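Local atomic coordinates of cellobiose 2-epimerase (Spirochaeta thermophila DSM 6192, PDB entry 5ZIG), a protein that probably catalyses the reversible epimerisation of cellobiose to 4-O-beta-D-glucosyl-D-mannose. Residues R115-Y120 with E166-W172; F149-E153 with R212-A216. All blocks are in the same frame, centred on the assembly; numbering follows the deposited sequence.

Contact 1: residues R115-Y120 with E166-W172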
loop_
_atom_site.group_PDB
_atom_site.type_symbol
_atom_site.label_atom_id
_atom_site.label_comp_id
_atom_site.label_asym_id
_atom_site.label_seq_id
_atom_site.Cartn_x
_atom_site.Cartn_y
_atom_site.Cartn_z
ATOM N N ARG A 115 5.662 -2.762 21.580
ATOM C CA ARG A 115 6.995 -3.253 21.228
ATOM C C ARG A 115 6.960 -4.486 20.349
ATOM O O ARG A 115 8.021 -4.992 19.982
ATOM C CB ARG A 115 7.863 -3.507 22.489
ATOM C CG ARG A 115 7.892 -2.370 23.558
ATOM C CD ARG A 115 8.704 -2.733 24.874
ATOM N NE ARG A 115 9.180 -1.534 25.571
ATOM C CZ ARG A 115 10.419 -1.064 25.475
ATOM N NH1 ARG A 115 11.267 -1.644 24.648
ATOM N NH2 ARG A 115 10.787 0.016 26.163
ATOM N N VAL A 116 5.776 -5.007 20.029
ATOM C CA VAL A 116 5.666 -6.167 19.144
ATOM C C VAL A 116 6.191 -5.821 17.749
ATOM O O VAL A 116 6.073 -4.682 17.281
ATOM C CB VAL A 116 4.201 -6.649 19.109
ATOM C CG1 VAL A 116 3.873 -7.384 17.821
ATOM C CG2 VAL A 116 3.916 -7.529 20.340
ATOM N N LYS A 117 6.821 -6.817 17.095
ATOM C CA LYS A 117 7.373 -6.688 15.744
ATOM C C LYS A 117 6.410 -7.322 14.746
ATOM O O LYS A 117 6.422 -8.534 14.532
ATOM C CB LYS A 117 8.745 -7.346 15.654
ATOM C CG LYS A 117 9.639 -7.004 16.792
ATOM C CD LYS A 117 9.798 -5.480 16.893
ATOM C CE LYS A 117 11.206 -5.040 16.577
ATOM N NZ LYS A 117 12.171 -5.333 17.692
ATOM N N LYS A 118 5.586 -6.492 14.118
ATOM C CA LYS A 118 4.695 -6.973 13.073
ATOM C C LYS A 118 5.421 -6.930 11.734
ATOM O O LYS A 118 5.979 -5.896 11.355
ATOM C CB LYS A 118 3.418 -6.133 13.023
ATOM C CG LYS A 118 2.689 -6.067 14.363
ATOM C CD LYS A 118 1.187 -5.795 14.201
ATOM C CE LYS A 118 0.496 -5.575 15.549
ATOM N NZ LYS A 118 -0.989 -5.699 15.432
ATOM N N LEU A 119 5.426 -8.064 11.031
ATOM C CA LEU A 119 6.077 -8.107 9.729
ATOM C C LEU A 119 5.451 -7.098 8.777
ATOM O O LEU A 119 6.159 -6.463 7.982
ATOM C CB LEU A 119 6.011 -9.520 9.151
ATOM C CG LEU A 119 7.158 -10.394 9.674
ATOM C CD1 LEU A 119 7.075 -10.639 11.190
ATOM C CD2 LEU A 119 7.202 -11.679 8.910
ATOM N N TYR A 120 4.139 -6.907 8.884
ATOM C CA TYR A 120 3.469 -5.887 8.084
ATOM C C TYR A 120 4.176 -4.555 8.209
ATOM O O TYR A 120 4.529 -3.931 7.204
ATOM C CB TYR A 120 2.022 -5.757 8.509
ATOM C CG TYR A 120 1.234 -4.811 7.640
ATOM C CD1 TYR A 120 1.151 -3.457 7.948
ATOM C CD2 TYR A 120 0.580 -5.270 6.505
ATOM C CE1 TYR A 120 0.433 -2.588 7.151
ATOM C CE2 TYR A 120 -0.153 -4.403 5.703
ATOM C CZ TYR A 120 -0.224 -3.065 6.033
ATOM O OH TYR A 120 -0.950 -2.200 5.233
ATOM N N GLU A 166 2.800 -13.872 11.062
ATOM C CA GLU A 166 2.252 -12.521 11.092
ATOM C C GLU A 166 3.118 -11.575 11.912
ATOM O O GLU A 166 3.395 -10.444 11.489
ATOM C CB GLU A 166 0.833 -12.579 11.653
ATOM C CG GLU A 166 0.088 -11.257 11.668
ATOM C CD GLU A 166 -0.285 -10.772 10.284
ATOM O OE1 GLU A 166 -0.345 -11.589 9.347
ATOM O OE2 GLU A 166 -0.534 -9.566 10.144
ATOM N N ALA A 167 3.559 -12.014 13.091
ATOM C CA ALA A 167 4.169 -11.087 14.031
ATOM C C ALA A 167 4.999 -11.872 15.041
ATOM O O ALA A 167 4.862 -13.091 15.172
ATOM C CB ALA A 167 3.105 -10.237 14.732
ATOM N N PHE A 168 5.877 -11.153 15.738
ATOM C CA PHE A 168 6.748 -11.743 16.738
ATOM C C PHE A 168 6.810 -10.849 17.967
ATOM O O PHE A 168 6.547 -9.642 17.910
ATOM C CB PHE A 168 8.172 -11.980 16.193
ATOM C CG PHE A 168 8.273 -13.129 15.241
ATOM C CD1 PHE A 168 7.970 -12.959 13.894
ATOM C CD2 PHE A 168 8.666 -14.381 15.688
ATOM C CE1 PHE A 168 8.069 -14.034 13.006
ATOM C CE2 PHE A 168 8.756 -15.450 14.815
ATOM C CZ PHE A 168 8.446 -15.281 13.475
ATOM N N THR A 169 7.166 -11.478 19.089
ATOM C CA THR A 169 7.501 -10.775 20.312
ATOM C C THR A 169 8.702 -9.859 20.083
ATOM O O THR A 169 9.423 -9.962 19.081
ATOM C CB THR A 169 7.818 -11.769 21.428
ATOM O OG1 THR A 169 8.693 -12.789 20.922
ATOM C CG2 THR A 169 6.545 -12.417 21.963
ATOM N N GLU A 170 8.929 -8.972 21.053
ATOM C CA GLU A 170 9.944 -7.939 20.889
ATOM C C GLU A 170 11.301 -8.536 20.508
ATOM O O GLU A 170 11.960 -8.054 19.576
ATOM C CB GLU A 170 10.045 -7.103 22.168
ATOM C CG GLU A 170 11.069 -5.987 22.073
ATOM C CD GLU A 170 11.181 -5.175 23.350
ATOM O OE1 GLU A 170 10.512 -5.534 24.347
ATOM O OE2 GLU A 170 11.946 -4.182 23.352
ATOM N N ASP A 171 11.710 -9.622 21.184
ATOM C CA ASP A 171 13.008 -10.245 20.955
ATOM C C ASP A 171 13.045 -11.135 19.718
ATOM O O ASP A 171 14.061 -11.802 19.492
ATOM C CB ASP A 171 13.434 -11.054 22.195
ATOM C CG ASP A 171 12.437 -12.156 22.562
ATOM O OD1 ASP A 171 11.654 -12.598 21.686
ATOM O OD2 ASP A 171 12.438 -12.595 23.730
ATOM N N TRP A 172 11.959 -11.175 18.938
ATOM C CA TRP A 172 11.814 -11.946 17.697
ATOM C C TRP A 172 11.863 -13.453 17.932
ATOM O O TRP A 172 12.176 -14.222 17.008
ATOM C CB TRP A 172 12.871 -11.560 16.654
ATOM C CG TRP A 172 12.683 -10.229 15.963
ATOM C CD1 TRP A 172 13.273 -9.047 16.302
ATOM C CD2 TRP A 172 11.896 -9.958 14.788
ATOM N NE1 TRP A 172 12.888 -8.055 15.431
ATOM C CE2 TRP A 172 12.055 -8.590 14.485
ATOM C CE3 TRP A 172 11.091 -10.744 13.954
ATOM C CZ2 TRP A 172 11.416 -7.981 13.402
ATOM C CZ3 TRP A 172 10.454 -10.127 12.863
ATOM C CH2 TRP A 172 10.622 -8.765 12.611
HETATM O O HOH W 1 1.872 -8.137 10.425
#

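Contact 2: residues F149-E153 with R212-A216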
loop_
_atom_site.group_PDB
_atom_site.type_symbol
_atom_site.label_atom_id
_atom_site.label_comp_id
_atom_site.label_asym_id
_atom_site.label_seq_id
_atom_site.Cartn_x
_atom_site.Cartn_y
_atom_site.Cartn_z
ATOM N N PHE A 149 15.160 -6.851 6.288
ATOM C CA PHE A 149 15.028 -7.983 5.358
ATOM C C PHE A 149 15.599 -9.263 5.963
ATOM O O PHE A 149 14.945 -10.313 5.976
ATOM C CB PHE A 149 15.758 -7.651 4.053
ATOM C CG PHE A 149 15.794 -8.786 3.042
ATOM C CD1 PHE A 149 14.679 -9.092 2.261
ATOM C CD2 PHE A 149 16.934 -9.555 2.894
ATOM C CE1 PHE A 149 14.720 -10.122 1.312
ATOM C CE2 PHE A 149 16.979 -10.599 1.955
ATOM C CZ PHE A 149 15.868 -10.875 1.160
ATOM N N ASP A 150 16.824 -9.189 6.490
ATOM C CA ASP A 150 17.438 -10.391 7.054
ATOM C C ASP A 150 16.593 -10.959 8.181
ATOM O O ASP A 150 16.492 -12.184 8.323
ATOM C CB ASP A 150 18.860 -10.091 7.532
ATOM C CG ASP A 150 19.858 -10.114 6.394
ATOM O OD1 ASP A 150 19.499 -10.653 5.324
ATOM O OD2 ASP A 150 20.984 -9.590 6.555
ATOM N N LEU A 151 15.945 -10.089 8.970
ATOM C CA LEU A 151 15.106 -10.583 10.063
ATOM C C LEU A 151 13.851 -11.244 9.524
ATOM O O LEU A 151 13.433 -12.304 10.014
ATOM C CB LEU A 151 14.719 -9.443 11.002
ATOM C CG LEU A 151 15.738 -8.904 12.005
ATOM C CD1 LEU A 151 15.163 -7.654 12.658
ATOM C CD2 LEU A 151 16.096 -9.962 13.050
ATOM N N LEU A 152 13.202 -10.582 8.556
ATOM C CA LEU A 152 12.039 -11.147 7.890
ATOM C C LEU A 152 12.328 -12.539 7.332
ATOM O O LEU A 152 11.480 -13.438 7.412
ATOM C CB LEU A 152 11.580 -10.203 6.776
ATOM C CG LEU A 152 10.662 -9.023 7.102
ATOM C CD1 LEU A 152 10.954 -8.399 8.470
ATOM C CD2 LEU A 152 10.753 -7.969 6.007
ATOM N N GLU A 153 13.516 -12.737 6.753
ATOM C CA GLU A 153 13.840 -14.049 6.221
ATOM C C GLU A 153 14.290 -14.982 7.340
ATOM O O GLU A 153 13.807 -16.114 7.445
ATOM C CB GLU A 153 14.912 -13.929 5.130
ATOM C CG GLU A 153 14.492 -13.054 3.934
ATOM C CD GLU A 153 13.286 -13.601 3.207
ATOM O OE1 GLU A 153 13.356 -14.737 2.678
ATOM O OE2 GLU A 153 12.253 -12.886 3.184
ATOM N N ARG A 212 18.982 -12.469 -3.759
ATOM C CA ARG A 212 18.279 -13.066 -2.625
ATOM C C ARG A 212 16.889 -12.458 -2.476
ATOM O O ARG A 212 15.929 -13.152 -2.128
ATOM C CB ARG A 212 19.097 -12.900 -1.345
ATOM C CG ARG A 212 20.382 -13.714 -1.347
ATOM C CD ARG A 212 20.794 -14.156 0.045
ATOM N NE ARG A 212 19.642 -14.463 0.890
ATOM C CZ ARG A 212 19.228 -13.701 1.901
ATOM N NH1 ARG A 212 19.869 -12.575 2.194
ATOM N NH2 ARG A 212 18.168 -14.062 2.615
ATOM N N VAL A 213 16.753 -11.174 -2.778
ATOM C CA VAL A 213 15.423 -10.581 -2.819
ATOM C C VAL A 213 14.585 -11.231 -3.911
ATOM O O VAL A 213 13.417 -11.581 -3.688
ATOM C CB VAL A 213 15.512 -9.060 -3.004
ATOM C CG1 VAL A 213 14.188 -8.390 -2.523
ATOM C CG2 VAL A 213 16.682 -8.546 -2.236
ATOM N N ARG A 214 15.166 -11.412 -5.106
ATOM C CA ARG A 214 14.378 -11.947 -6.218
ATOM C C ARG A 214 13.887 -13.346 -5.895
ATOM O O ARG A 214 12.766 -13.728 -6.264
ATOM C CB ARG A 214 15.184 -11.970 -7.523
ATOM C CG ARG A 214 14.650 -13.013 -8.534
ATOM C CD ARG A 214 15.661 -13.436 -9.595
ATOM N NE ARG A 214 15.452 -12.707 -10.840
ATOM C CZ ARG A 214 16.323 -11.844 -11.355
ATOM N NH1 ARG A 214 17.476 -11.617 -10.739
ATOM N NH2 ARG A 214 16.047 -11.215 -12.491
ATOM N N GLU A 215 14.719 -14.122 -5.195
ATOM C CA GLU A 215 14.327 -15.467 -4.807
ATOM C C GLU A 215 13.189 -15.442 -3.789
ATOM O O GLU A 215 12.248 -16.235 -3.890
ATOM C CB GLU A 215 15.558 -16.219 -4.283
ATOM C CG GLU A 215 16.539 -16.527 -5.432
ATOM C CD GLU A 215 17.898 -17.056 -4.988
ATOM O OE1 GLU A 215 18.183 -17.086 -3.770
ATOM O OE2 GLU A 215 18.690 -17.433 -5.881
ATOM N N ALA A 216 13.256 -14.543 -2.802
ATOM C CA ALA A 216 12.124 -14.391 -1.884
ATOM C C ALA A 216 10.864 -13.964 -2.634
ATOM O O ALA A 216 9.759 -14.426 -2.318
ATOM C CB ALA A 216 12.467 -13.394 -0.779
HETATM O O HOH W 2 15.690 -15.858 1.789
#

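Contact 1: residues R115-Y120 with E166-W172
K117 and F168 pair as antiparallel strand residues, joined by K117 N to F168 O (3.0 Å) and F168 N to K117 O (2.9 Å). They form the hydrogen-bonded pair of a very short antiparallel pairing, two residues a strand; K118 and A167 make the adjoining non-hydrogen-bonded pair. Strand 167-168 is the middle one of a small three-stranded antiparallel sheet, with 175-176 on its other side, in the (alpha/alpha)6 barrel of the N-acylglucosamine 2-epimerase family. Where strand 117-118 passes into helix 119-136, the pairing is prolonged by L119 N, which donates to E166 O at 3.2 Å.

On the face bearing K117 and F168, the six-membered ring of W172 receives K117 CB over one side in a CH-pi contact, 3.8 Å from its centroid. The lysine chain bends at chi2, chi3 and chi4, and its CG and CE pass near W172 NE1. Its NZ gives only a weak bond to E170 O; its main partners are R100 O and the D96 carboxylate, and W172 NE1 also donates to R100 O. L119 CD1 touches both aromatics, 3.7 Å from F168 CD1 at that ring's edge and close to W172 CZ3.

At the outer end, E170 CG stands anti to the backbone N, and the extended chain lies alongside R115, whose NH1 meets E170 OE2 at 2.9 Å in a salt bridge. The bond is bent, 134° at the hydrogen; OE2 is met on its syn side, 33° out of the carboxylate plane, yet stays near the guanidinium plane.

Behind this first shell, the type I turn T169-W172 brings the indole over K117; T169 OG1 donates to D171 OD1. E166 is fixed by T190 and T193 through its two carboxylate oxygens, and one water accepts from Y120 N while donating to both E166 O and E166 OE2.

Contact 2: residues F149-E153 with R212-A216
F149 reaches across to helix 211-228 with CG anti to the backbone N (chi1 175°), which carries the far end of its ring between R212, V213 and A216. F149 CE2 lies 3.5 Å from R212 NH1, a nitrogen at the ring's edge, and the planes of ring and guanidinium are 56° apart. F149 CZ touches V213 CG2 at 4.2 Å. The R212 chain folds at chi2 and chi3, and the guanidinium turns one face to the CE2-CZ edge of the phenyl ring. NH1 also approaches D150 OD1 at 3.7 Å, a long salt bridge, roughly in the guanidinium plane.

E153 CG, beside the backbone N, lies on one face of the F149 ring, and the bend at chi2 turns the carboxylate toward A216 CB. A water donates to E153 OE1 and accepts from R212 NH2, linking two opposite charges that do not touch directly, while E153 OE2 is bonded by the hydroxyls of Y164 and Y201.

The axes of the two short segments approach to 12.2 Å, 40° apart in direction, so long side chains bridge these barrel helices; Y201 of helix 191-208 packs edge-to-face with F149 and against V213 and A216.

The centres of contacts 1 and 2 lie about 17 Å apart, and their segments alternate along the chain: 115-120, 149-153, 166-172, 212-216. Helix 119-136 starts in contact 1 and is followed by helix 139-156, which supplies one side of contact 2; strand 167-168 comes next, then helices 191-208 and 211-228. The two contacts also touch, since the W172 indole rests on L151 and L152 of helix 139-156, which make no contact with R212-A216. One helix therefore meets both helix 211-228 and, through W172, the turn that follows strand 167-168, joining the small sheet's surroundings to the helices of the (alpha/alpha)6 barrel.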